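Local coordinates for 2-(3-amino-3-carboxypropyl)histidine synthase (Pyrococcus horikoshii, PDB 3LZD), which catalyses the first step of diphthamide biosynthesis, transferring the 3-amino-3-carboxypropyl group of S-adenosyl-L-methionine to a histidine of elongation factor 2, at residues R254-F267 / K336-L348. Numbering follows the deposited sequence.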
# COMPACT_ATOMS: atom_id res chain seq x y z
N ARG A 254 -26.91 -8.20 -3.91
CA ARG A 254 -25.88 -9.21 -3.74
C ARG A 254 -26.21 -10.43 -4.62
O ARG A 254 -25.32 -10.98 -5.27
CB ARG A 254 -25.73 -9.64 -2.27
CG ARG A 254 -25.25 -8.53 -1.32
CD ARG A 254 -24.14 -7.68 -1.94
NE ARG A 254 -22.91 -8.42 -2.19
CZ ARG A 254 -21.93 -7.99 -2.99
NH1 ARG A 254 -22.04 -6.82 -3.61
NH2 ARG A 254 -20.84 -8.73 -3.16
N TRP A 255 -27.47 -10.85 -4.63
CA TRP A 255 -27.85 -11.98 -5.48
C TRP A 255 -27.43 -11.66 -6.91
O TRP A 255 -26.82 -12.49 -7.59
CB TRP A 255 -29.36 -12.24 -5.42
CG TRP A 255 -29.78 -12.91 -4.16
CD1 TRP A 255 -30.44 -12.34 -3.12
CD2 TRP A 255 -29.51 -14.27 -3.78
NE1 TRP A 255 -30.60 -13.26 -2.10
CE2 TRP A 255 -30.03 -14.45 -2.48
CE3 TRP A 255 -28.87 -15.34 -4.41
CZ2 TRP A 255 -29.93 -15.66 -1.79
CZ3 TRP A 255 -28.77 -16.55 -3.72
CH2 TRP A 255 -29.30 -16.70 -2.43
N ALA A 256 -27.74 -10.44 -7.35
CA ALA A 256 -27.38 -10.01 -8.69
C ALA A 256 -25.89 -10.26 -8.89
O ALA A 256 -25.48 -10.98 -9.79
CB ALA A 256 -27.69 -8.51 -8.87
N GLN A 257 -25.08 -9.66 -8.02
CA GLN A 257 -23.63 -9.82 -8.11
C GLN A 257 -23.25 -11.29 -8.18
O GLN A 257 -22.41 -11.68 -8.99
CB GLN A 257 -22.96 -9.15 -6.90
CG GLN A 257 -22.41 -7.76 -7.19
CD GLN A 257 -21.00 -7.81 -7.79
OE1 GLN A 257 -20.09 -8.41 -7.20
NE2 GLN A 257 -20.82 -7.15 -8.92
N ILE A 258 -23.86 -12.11 -7.34
CA ILE A 258 -23.56 -13.54 -7.34
C ILE A 258 -23.90 -14.13 -8.71
O ILE A 258 -23.16 -14.96 -9.24
CB ILE A 258 -24.37 -14.30 -6.26
CG1 ILE A 258 -23.78 -14.02 -4.87
CG2 ILE A 258 -24.34 -15.80 -6.54
CD1 ILE A 258 -24.66 -14.48 -3.72
N ALA A 259 -25.02 -13.68 -9.27
CA ALA A 259 -25.46 -14.15 -10.57
C ALA A 259 -24.38 -13.89 -11.61
O ALA A 259 -23.95 -14.80 -12.32
CB ALA A 259 -26.75 -13.43 -10.97
N LYS A 260 -23.93 -12.64 -11.69
CA LYS A 260 -22.90 -12.26 -12.64
C LYS A 260 -21.63 -13.10 -12.55
O LYS A 260 -20.82 -13.10 -13.46
CB LYS A 260 -22.52 -10.79 -12.45
CG LYS A 260 -23.68 -9.81 -12.55
CD LYS A 260 -23.20 -8.39 -12.25
CE LYS A 260 -24.34 -7.39 -12.29
NZ LYS A 260 -23.89 -6.02 -11.93
N ALA A 261 -21.46 -13.82 -11.44
CA ALA A 261 -20.27 -14.64 -11.27
C ALA A 261 -20.55 -16.11 -11.57
O ALA A 261 -19.64 -16.93 -11.61
CB ALA A 261 -19.74 -14.49 -9.87
N MET A 262 -21.83 -16.43 -11.79
CA MET A 262 -22.23 -17.80 -12.09
C MET A 262 -21.46 -18.44 -13.24
O MET A 262 -21.01 -19.58 -13.13
CB MET A 262 -23.73 -17.86 -12.39
CG MET A 262 -24.59 -17.97 -11.16
SD MET A 262 -24.16 -19.44 -10.20
CE MET A 262 -25.10 -20.70 -11.05
N ASP A 263 -21.32 -17.71 -14.34
CA ASP A 263 -20.62 -18.25 -15.50
C ASP A 263 -19.12 -17.96 -15.52
O ASP A 263 -18.50 -17.97 -16.57
CB ASP A 263 -21.27 -17.72 -16.78
N ALA A 264 -18.54 -17.70 -14.35
CA ALA A 264 -17.11 -17.42 -14.29
C ALA A 264 -16.34 -18.70 -14.00
O ALA A 264 -16.81 -19.55 -13.24
CB ALA A 264 -16.82 -16.37 -13.22
N LYS A 265 -15.16 -18.85 -14.59
CA LYS A 265 -14.37 -20.05 -14.38
C LYS A 265 -13.10 -19.80 -13.58
O LYS A 265 -12.67 -20.66 -12.79
CB LYS A 265 -14.01 -20.67 -15.73
N LYS A 266 -12.50 -18.63 -13.78
CA LYS A 266 -11.27 -18.24 -13.10
C LYS A 266 -11.56 -17.26 -11.95
O LYS A 266 -12.18 -16.21 -12.15
CB LYS A 266 -10.31 -17.60 -14.11
CG LYS A 266 -9.88 -18.53 -15.23
CD LYS A 266 -9.60 -17.76 -16.51
CE LYS A 266 -8.92 -18.64 -17.54
NZ LYS A 266 -7.55 -19.03 -17.10
N PHE A 267 -11.13 -17.63 -10.75
CA PHE A 267 -11.37 -16.80 -9.58
C PHE A 267 -10.11 -16.35 -8.88
O PHE A 267 -9.15 -17.10 -8.74
CB PHE A 267 -12.23 -17.53 -8.55
CG PHE A 267 -13.70 -17.56 -8.88
CD1 PHE A 267 -14.19 -18.44 -9.85
CD2 PHE A 267 -14.59 -16.74 -8.20
CE1 PHE A 267 -15.56 -18.50 -10.12
CE2 PHE A 267 -15.96 -16.80 -8.47
CZ PHE A 267 -16.45 -17.68 -9.43
N LYS A 336 -15.36 -6.09 -12.28
CA LYS A 336 -15.71 -7.50 -12.39
C LYS A 336 -16.44 -7.85 -11.10
O LYS A 336 -16.26 -7.18 -10.08
CB LYS A 336 -14.45 -8.36 -12.52
CG LYS A 336 -13.69 -8.15 -13.82
CD LYS A 336 -12.33 -8.82 -13.74
CE LYS A 336 -11.46 -8.47 -14.94
NZ LYS A 336 -10.03 -8.80 -14.67
N PRO A 337 -17.29 -8.89 -11.12
CA PRO A 337 -18.00 -9.25 -9.89
C PRO A 337 -17.04 -9.59 -8.75
O PRO A 337 -16.05 -10.32 -8.95
CB PRO A 337 -18.85 -10.44 -10.31
CG PRO A 337 -18.05 -11.07 -11.40
CD PRO A 337 -17.55 -9.88 -12.18
N VAL A 338 -17.31 -9.04 -7.57
CA VAL A 338 -16.48 -9.30 -6.40
C VAL A 338 -17.40 -9.75 -5.26
O VAL A 338 -18.38 -9.08 -4.95
CB VAL A 338 -15.66 -8.03 -6.02
CG1 VAL A 338 -16.59 -6.85 -5.74
CG2 VAL A 338 -14.77 -8.33 -4.82
N LEU A 339 -17.08 -10.89 -4.65
CA LEU A 339 -17.90 -11.48 -3.59
C LEU A 339 -17.20 -11.73 -2.26
O LEU A 339 -15.96 -11.68 -2.16
CB LEU A 339 -18.44 -12.83 -4.06
CG LEU A 339 -19.04 -13.04 -5.46
CD1 LEU A 339 -19.21 -14.54 -5.68
CD2 LEU A 339 -20.36 -12.34 -5.59
N THR A 340 -18.00 -12.03 -1.23
CA THR A 340 -17.48 -12.38 0.09
C THR A 340 -17.44 -13.91 0.14
O THR A 340 -18.08 -14.59 -0.68
CB THR A 340 -18.40 -11.93 1.23
OG1 THR A 340 -19.60 -12.73 1.20
CG2 THR A 340 -18.75 -10.46 1.12
N PRO A 341 -16.72 -14.48 1.12
CA PRO A 341 -16.62 -15.94 1.26
C PRO A 341 -18.00 -16.61 1.33
O PRO A 341 -18.25 -17.62 0.68
CB PRO A 341 -15.85 -16.12 2.56
CG PRO A 341 -15.05 -14.85 2.67
CD PRO A 341 -16.02 -13.80 2.22
N LYS A 342 -18.88 -16.03 2.14
CA LYS A 342 -20.22 -16.57 2.33
C LYS A 342 -21.02 -16.59 1.05
O LYS A 342 -21.83 -17.49 0.82
CB LYS A 342 -20.96 -15.77 3.40
CG LYS A 342 -20.76 -16.28 4.84
CD LYS A 342 -19.31 -16.23 5.25
CE LYS A 342 -19.14 -16.61 6.72
NZ LYS A 342 -19.64 -17.99 7.01
N GLU A 343 -20.81 -15.59 0.21
CA GLU A 343 -21.52 -15.51 -1.05
C GLU A 343 -21.01 -16.57 -2.01
O GLU A 343 -21.77 -17.09 -2.83
CB GLU A 343 -21.36 -14.12 -1.64
CG GLU A 343 -21.82 -13.04 -0.67
CD GLU A 343 -21.74 -11.64 -1.26
OE1 GLU A 343 -20.74 -11.34 -1.93
OE2 GLU A 343 -22.68 -10.85 -1.03
N VAL A 344 -19.73 -16.92 -1.91
CA VAL A 344 -19.16 -17.94 -2.77
C VAL A 344 -19.89 -19.25 -2.52
O VAL A 344 -20.28 -19.96 -3.46
CB VAL A 344 -17.66 -18.16 -2.47
CG1 VAL A 344 -17.24 -19.57 -2.84
CG2 VAL A 344 -16.84 -17.18 -3.27
N GLU A 345 -20.08 -19.56 -1.25
CA GLU A 345 -20.76 -20.78 -0.83
C GLU A 345 -22.19 -20.82 -1.39
O GLU A 345 -22.69 -21.89 -1.72
CB GLU A 345 -20.75 -20.86 0.70
CG GLU A 345 -19.33 -20.67 1.26
CD GLU A 345 -19.26 -20.67 2.79
OE1 GLU A 345 -20.08 -19.98 3.43
OE2 GLU A 345 -18.37 -21.36 3.34
N ILE A 346 -22.82 -19.67 -1.53
CA ILE A 346 -24.17 -19.63 -2.10
C ILE A 346 -24.04 -19.92 -3.58
O ILE A 346 -24.80 -20.72 -4.13
CB ILE A 346 -24.84 -18.26 -1.92
CG1 ILE A 346 -25.25 -18.06 -0.46
CG2 ILE A 346 -26.06 -18.15 -2.81
CD1 ILE A 346 -25.94 -16.73 -0.21
N LEU A 347 -23.08 -19.28 -4.24
CA LEU A 347 -22.87 -19.47 -5.67
C LEU A 347 -22.59 -20.94 -6.01
O LEU A 347 -23.13 -21.47 -6.98
CB LEU A 347 -21.72 -18.59 -6.17
CG LEU A 347 -21.33 -18.70 -7.66
CD1 LEU A 347 -20.66 -17.43 -8.12
CD2 LEU A 347 -20.41 -19.89 -7.87
N LEU A 348 -21.75 -21.58 -5.21
CA LEU A 348 -21.42 -22.98 -5.43
C LEU A 348 -22.57 -23.91 -5.05
O LEU A 348 -22.50 -25.11 -5.27
CB LEU A 348 -20.18 -23.36 -4.64
CG LEU A 348 -18.86 -22.74 -5.10
CD1 LEU A 348 -17.72 -23.39 -4.33
CD2 LEU A 348 -18.68 -22.95 -6.60
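Helix 254-261 meets helix 341-347 at -61°, their axes 10.0 Å apart at closest approach, bringing the CA of Q257 to 5.9 Å from that of P337 and the CA of I258 to 6.2 Å from that of L347. At the polar end R254 grips E343 side-on: NE reaches OE2 at 2.7 Å and NH2 reaches OE1 at 2.9 Å, both nearly straight and on syn lone pairs. The guanidinium and carboxylate planes lie 9° apart, consistent with this two-nitrogen pairing. R254 NH2 also donates to V338 O, a more bent bond still near the guanidinium plane, and Q257 CB sits above one guanidinium face, displaced toward its rim. E343 is held from its own side too: T340 N donates to OE1, well out of the carboxylate plane, and E343 N returns a bond to T340 OG1. This reciprocal pair is a capping box at the start of helix 341-347. Were R254 cut back to an alanine, the buried E343 carboxylate would probably lose its charge mate and V338 O this donor. Q257 OE1 accepts from V338 N at 2.9 Å. The contact joins the helix before strand 266-272 of a four-stranded parallel sheet to edge strand 338-339 and the helix that follows it. I258 crosses L339 of the strand at about a right angle, CG1 to CD2, while its CG2 passes L347 CB at 3.8 Å. With CG anti to the backbone N (chi1 178°), L347 carries CD1 to A261 CB at 3.5 Å and toward the edge of the F267 ring. Farther out, I346 CG2 meets W255 CZ3 obliquely.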